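Local coordinates for alpha-glucosidase YIHQ (Escherichia coli, PDB 5AEG), which hydrolyses sulfoquinovosyl diacylglycerides and simple sulfoquinovosides, releasing sulfoquinovose for use as a carbon and sulfur source, at residues Pro336-Asp341 against Gly373-Thr378; Gly361-Glu366 against Pro411-Leu416. One frame throughout, in Å; residues are numbered along the deposited sequence.

Contact 1 (Pro336-Asp341 against Gly373-Thr378); sequences PYVASD and GVVDLT
Y337 and V338 pair with V374 and G373 in a small antiparallel sheet made of strands 337-339, 370-374 and 364-367. This sheet lies in the TIM-barrel domain of the family 31 hydrolase. Strand 337-339 follows barrel strand 329-334 directly in the chain; the other two come after helix 343-351. V338 and G373 form the hydrogen-bonded pair. V338 N donates to G373 O at 3.0 Å, and G373 N donates back to V338 O at 2.8 Å. Y337 and V374 form the adjoining non-hydrogen-bonded pair. One step past the strand, V375 N reaches P336 O at 3.2 Å in a fairly straight bond (161°).

The packing is tight in the middle. G373 O, already held by V338 N, also receives a CA-H contact from Y337, with 3.1 Å between Y337 CA and G373 O. The side chains of Y337 and V374 stand next to each other and point the same way. V374 CG2 meets the edge of the tyrosine ring, 4.2 Å from Y337 CD1. Y337 CG is anti to its own carbonyl carbon (chi1 -52°), beside the backbone N; the ring turns its edge to G373 O, which lies near its plane. The far end of the ring is held by a bond from its hydroxyl to Y409 O, and F367 and F406 pack edge-to-face with it. On the other face V338 CG2 lies 4.3 Å from V375 CG2, and F386 of helix 380-395 touches both valines.

Past V338 the two segments diverge: S340 and D341 make no contact with 373-378, and D341 is exposed, with a salt bridge to R294. At the opposite end, D376 OD1 closes an Asx turn with T378 N and also accepts from T378 OG1. Between the two segments a water donates to P336 O at 2.8 Å and to V375 O at 3.0 Å.

Contact 2 (Gly361-Glu366 against Pro411-Leu416); sequences GDYLVE and PTDTYL
A type I beta turn, P411 to T414, receives the side chain of Y363 from the segment leading into strand 364-367. The tyrosine carries most of the contact. Its hydroxyl donates to D413 OD1, with 2.6 Å between Y363 OH and that oxygen. The bond arrives on the syn side of the carboxylate, 19° out of its plane. The two side chains cross at about a right angle, and the ring and carboxylate planes are 62° apart. Y363 CG is anti to the backbone N (chi1 -161°), which carries the ring across to the turn.

The turn belongs to the loop between barrel strand 401-404 and helix 422-444 of the TIM-barrel domain. Its residues meet the ring from different directions. T414 CG2 sits over one face in a CH-pi contact, 3.8 Å from the centroid of the Y363 ring. P411 CB comes to the hydroxyl end, 3.4 Å from Y363 OH. A phenylalanine in place of Y363 would probably leave the D413 carboxylate without its hydroxyl partner and freer to turn.

P411 also touches V365, two positions after Y363 and on strand 364-367: P411 CG lies 3.8 Å from V365 CG2. The turn is braced from within. T414 OG1 donates to P411 O at 2.8 Å, while the backbone bond from T414 N to the same oxygen is weak. That side-chain bond probably helps to fix the rotation of T414, with its methyl CG2 turned to the tyrosine ring.

In the fold
Contacts 1 and 2 share the three-stranded sheet, and their centres are 9 Å apart. Strand 370-374 is its middle strand, pairing with 337-339 in contact 1 and flanked on its other side by 364-367 of contact 2. V374 CG2 touches V365 CG2 at 3.6 Å, joining the two contacts through apolar packing. A second join lies at D376 OD1, 3.6 Å from L416 CD2. Contact 1 is nearer the active site. The Y337 side chain is about 4 Å from that of W304, which binds substrate, and about 6 Å from that of E408, assigned to the active site by similarity. The P411 side chain lies about 10 Å from that of E408.

Contact 1 (Pro336-Asp341 against Gly373-Thr378)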
loop_
_atom_site.group_PDB
_atom_site.type_symbol
_atom_site.label_atom_id
_atom_site.label_comp_id
_atom_site.label_asym_id
_atom_site.label_seq_id
_atom_site.Cartn_x
_atom_site.Cartn_y
_atom_site.Cartn_z
ATOM N N PRO A 336 -16.408 0.984 -2.682
ATOM C CA PRO A 336 -17.253 1.958 -1.978
ATOM C C PRO A 336 -18.135 2.743 -2.951
ATOM O O PRO A 336 -18.552 3.862 -2.623
ATOM C CB PRO A 336 -16.218 2.794 -1.260
ATOM C CG PRO A 336 -15.114 2.908 -2.308
ATOM C CD PRO A 336 -15.099 1.591 -3.043
ATOM N N TYR A 337 -18.443 2.147 -4.122
ATOM C CA TYR A 337 -19.410 2.661 -5.087
ATOM C C TYR A 337 -20.572 1.643 -5.203
ATOM O O TYR A 337 -20.467 0.494 -4.736
ATOM C CB TYR A 337 -18.825 2.824 -6.464
ATOM C CG TYR A 337 -17.519 3.618 -6.559
ATOM C CD1 TYR A 337 -17.515 5.024 -6.625
ATOM C CD2 TYR A 337 -16.292 2.955 -6.700
ATOM C CE1 TYR A 337 -16.305 5.731 -6.792
ATOM C CE2 TYR A 337 -15.110 3.636 -6.790
ATOM C CZ TYR A 337 -15.087 5.039 -6.893
ATOM O OH TYR A 337 -13.847 5.724 -7.034
ATOM N N VAL A 338 -21.659 2.099 -5.801
ATOM C CA VAL A 338 -22.856 1.262 -5.967
ATOM C C VAL A 338 -23.448 1.544 -7.335
ATOM O O VAL A 338 -23.742 2.687 -7.673
ATOM C CB VAL A 338 -23.879 1.455 -4.848
ATOM C CG1 VAL A 338 -23.503 0.723 -3.580
ATOM C CG2 VAL A 338 -24.149 2.923 -4.536
ATOM N N ALA A 339 -23.686 0.485 -8.093
ATOM C CA ALA A 339 -24.194 0.600 -9.443
ATOM C C ALA A 339 -25.588 1.339 -9.436
ATOM O O ALA A 339 -26.524 0.904 -8.777
ATOM C CB ALA A 339 -24.386 -0.778 -10.028
ATOM N N SER A 340 -25.711 2.342 -10.261
ATOM C CA SER A 340 -26.877 3.268 -10.199
ATOM C C SER A 340 -28.203 2.605 -10.566
ATOM O O SER A 340 -29.258 3.063 -10.114
ATOM C CB SER A 340 -26.641 4.478 -11.074
ATOM O OG SER A 340 -26.545 4.039 -12.385
ATOM N N ASP A 341 -28.156 1.527 -11.349
ATOM C CA ASP A 341 -29.370 0.810 -11.741
ATOM C C ASP A 341 -29.760 -0.331 -10.806
ATOM O O ASP A 341 -30.608 -1.095 -11.173
ATOM C CB ASP A 341 -29.214 0.296 -13.163
ATOM C CG ASP A 341 -28.055 -0.729 -13.316
ATOM O OD1 ASP A 341 -27.056 -0.777 -12.532
ATOM O OD2 ASP A 341 -28.086 -1.456 -14.303
ATOM N N GLY A 373 -22.896 5.337 -7.925
ATOM C CA GLY A 373 -22.962 6.357 -6.849
ATOM C C GLY A 373 -21.821 6.207 -5.855
ATOM O O GLY A 373 -21.340 5.091 -5.573
ATOM N N VAL A 374 -21.372 7.333 -5.354
ATOM C CA VAL A 374 -20.285 7.400 -4.427
ATOM C C VAL A 374 -20.905 7.380 -3.042
ATOM O O VAL A 374 -21.536 8.376 -2.668
ATOM C CB VAL A 374 -19.439 8.710 -4.606
ATOM C CG1 VAL A 374 -18.306 8.740 -3.588
ATOM C CG2 VAL A 374 -18.921 8.885 -6.012
ATOM N N VAL A 375 -20.604 6.353 -2.241
ATOM C CA VAL A 375 -21.133 6.224 -0.911
ATOM C C VAL A 375 -20.426 7.253 -0.038
ATOM O O VAL A 375 -19.188 7.338 -0.033
ATOM C CB VAL A 375 -20.937 4.837 -0.330
ATOM C CG1 VAL A 375 -21.389 4.735 1.114
ATOM C CG2 VAL A 375 -21.619 3.779 -1.202
ATOM N N ASP A 376 -21.189 8.059 0.690
ATOM C CA ASP A 376 -20.578 9.169 1.432
ATOM C C ASP A 376 -20.191 8.738 2.767
ATOM O O ASP A 376 -20.949 8.863 3.750
ATOM C CB ASP A 376 -21.467 10.428 1.478
ATOM C CG ASP A 376 -20.776 11.609 2.190
ATOM O OD1 ASP A 376 -19.621 11.460 2.682
ATOM O OD2 ASP A 376 -21.365 12.725 2.205
ATOM N N LEU A 377 -18.952 8.232 2.864
ATOM C CA LEU A 377 -18.509 7.661 4.126
ATOM C C LEU A 377 -18.389 8.695 5.302
ATOM O O LEU A 377 -18.162 8.266 6.448
ATOM C CB LEU A 377 -17.160 6.875 3.964
ATOM C CG LEU A 377 -17.223 5.687 2.987
ATOM C CD1 LEU A 377 -15.859 5.004 2.797
ATOM C CD2 LEU A 377 -18.206 4.686 3.514
ATOM N N THR A 378 -18.434 10.004 5.000
ATOM C CA THR A 378 -18.399 11.046 6.047
ATOM C C THR A 378 -19.833 11.269 6.622
ATOM O O THR A 378 -19.971 11.949 7.573
ATOM C CB THR A 378 -17.934 12.434 5.559
ATOM O OG1 THR A 378 -18.958 13.094 4.783
ATOM C CG2 THR A 378 -16.682 12.351 4.661
HETATM O O HOH W 1 -17.151 6.118 -1.808
#

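Contact 2 (Gly361-Glu366 against Pro411-Leu416)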
loop_
_atom_site.group_PDB
_atom_site.type_symbol
_atom_site.label_atom_id
_atom_site.label_comp_id
_atom_site.label_asym_id
_atom_site.label_seq_id
_atom_site.Cartn_x
_atom_site.Cartn_y
_atom_site.Cartn_z
ATOM N N GLY A 361 -27.355 17.336 -6.903
ATOM C CA GLY A 361 -27.770 15.986 -7.271
ATOM C C GLY A 361 -26.827 14.937 -6.655
ATOM O O GLY A 361 -25.736 15.279 -6.166
ATOM N N ASP A 362 -27.277 13.686 -6.628
ATOM C CA ASP A 362 -26.412 12.566 -6.212
ATOM C C ASP A 362 -25.251 12.423 -7.187
ATOM O O ASP A 362 -25.445 12.473 -8.390
ATOM C CB ASP A 362 -27.219 11.253 -6.072
ATOM C CG ASP A 362 -28.076 11.231 -4.836
ATOM O OD1 ASP A 362 -27.806 11.977 -3.850
ATOM O OD2 ASP A 362 -29.027 10.427 -4.810
ATOM N N TYR A 363 -24.008 12.270 -6.699
ATOM C CA TYR A 363 -22.881 12.193 -7.631
ATOM C C TYR A 363 -22.742 10.763 -8.150
ATOM O O TYR A 363 -22.561 9.841 -7.338
ATOM C CB TYR A 363 -21.575 12.589 -6.910
ATOM C CG TYR A 363 -20.472 12.968 -7.807
ATOM C CD1 TYR A 363 -19.778 11.992 -8.527
ATOM C CD2 TYR A 363 -19.987 14.273 -7.837
ATOM C CE1 TYR A 363 -18.748 12.350 -9.365
ATOM C CE2 TYR A 363 -18.948 14.625 -8.654
ATOM C CZ TYR A 363 -18.328 13.639 -9.406
ATOM O OH TYR A 363 -17.256 13.925 -10.185
ATOM N N LEU A 364 -22.777 10.632 -9.470
ATOM C CA LEU A 364 -22.528 9.388 -10.167
ATOM C C LEU A 364 -21.239 9.451 -10.953
ATOM O O LEU A 364 -21.042 10.331 -11.747
ATOM C CB LEU A 364 -23.647 9.073 -11.154
ATOM C CG LEU A 364 -25.069 9.057 -10.582
ATOM C CD1 LEU A 364 -26.095 8.703 -11.656
ATOM C CD2 LEU A 364 -25.180 8.167 -9.366
ATOM N N VAL A 365 -20.379 8.471 -10.759
ATOM C CA VAL A 365 -19.140 8.404 -11.505
ATOM C C VAL A 365 -19.373 7.499 -12.673
ATOM O O VAL A 365 -20.022 6.453 -12.526
ATOM C CB VAL A 365 -18.017 7.850 -10.635
ATOM C CG1 VAL A 365 -16.758 7.720 -11.435
ATOM C CG2 VAL A 365 -17.775 8.761 -9.446
ATOM N N GLU A 366 -18.855 7.885 -13.818
ATOM C CA GLU A 366 -18.899 7.031 -15.022
ATOM C C GLU A 366 -17.804 6.039 -14.957
ATOM O O GLU A 366 -16.674 6.428 -14.761
ATOM C CB GLU A 366 -18.670 7.830 -16.302
ATOM C CG GLU A 366 -19.930 8.497 -16.778
ATOM C CD GLU A 366 -19.747 9.475 -17.930
ATOM O OE1 GLU A 366 -18.709 10.190 -17.996
ATOM O OE2 GLU A 366 -20.682 9.546 -18.760
ATOM N N PRO A 411 -13.820 11.675 -6.213
ATOM C CA PRO A 411 -13.650 12.805 -7.135
ATOM C C PRO A 411 -13.558 14.091 -6.373
ATOM O O PRO A 411 -14.167 14.227 -5.281
ATOM C CB PRO A 411 -14.952 12.777 -7.989
ATOM C CG PRO A 411 -15.319 11.341 -8.000
ATOM C CD PRO A 411 -15.111 11.004 -6.507
ATOM N N THR A 412 -12.755 14.985 -6.893
ATOM C CA THR A 412 -12.504 16.237 -6.172
ATOM C C THR A 412 -13.565 17.324 -6.322
ATOM O O THR A 412 -13.470 18.398 -5.691
ATOM C CB THR A 412 -11.142 16.802 -6.560
ATOM O OG1 THR A 412 -10.864 16.535 -7.948
ATOM C CG2 THR A 412 -10.097 16.109 -5.728
ATOM N N ASP A 413 -14.586 17.027 -7.085
ATOM C CA ASP A 413 -15.796 17.899 -7.209
ATOM C C ASP A 413 -17.032 17.244 -6.587
ATOM O O ASP A 413 -18.152 17.594 -6.957
ATOM C CB ASP A 413 -16.003 18.310 -8.665
ATOM C CG ASP A 413 -16.249 17.181 -9.566
ATOM O OD1 ASP A 413 -16.169 16.030 -9.113
ATOM O OD2 ASP A 413 -16.483 17.402 -10.765
ATOM N N THR A 414 -16.832 16.326 -5.614
ATOM C CA THR A 414 -17.910 15.909 -4.740
ATOM C C THR A 414 -18.060 16.899 -3.593
ATOM O O THR A 414 -17.103 17.627 -3.263
ATOM C CB THR A 414 -17.648 14.529 -4.083
ATOM O OG1 THR A 414 -16.344 14.547 -3.471
ATOM C CG2 THR A 414 -17.754 13.437 -5.140
ATOM N N TYR A 415 -19.264 16.879 -2.995
ATOM C CA TYR A 415 -19.639 17.647 -1.845
ATOM C C TYR A 415 -20.095 16.637 -0.831
ATOM O O TYR A 415 -20.974 15.815 -1.106
ATOM C CB TYR A 415 -20.756 18.666 -2.196
ATOM C CG TYR A 415 -20.195 19.705 -3.075
ATOM C CD1 TYR A 415 -20.046 19.467 -4.411
ATOM C CD2 TYR A 415 -19.680 20.894 -2.547
ATOM C CE1 TYR A 415 -19.419 20.384 -5.228
ATOM C CE2 TYR A 415 -19.080 21.829 -3.368
ATOM C CZ TYR A 415 -18.946 21.549 -4.705
ATOM O OH TYR A 415 -18.379 22.424 -5.571
ATOM N N LEU A 416 -19.457 16.717 0.336
ATOM C CA LEU A 416 -19.542 15.733 1.358
ATOM C C LEU A 416 -20.331 16.219 2.548
ATOM O O LEU A 416 -20.306 17.412 2.867
ATOM C CB LEU A 416 -18.130 15.372 1.847
ATOM C CG LEU A 416 -17.363 14.831 0.639
ATOM C CD1 LEU A 416 -15.906 14.975 0.784
ATOM C CD2 LEU A 416 -17.848 13.423 0.291
#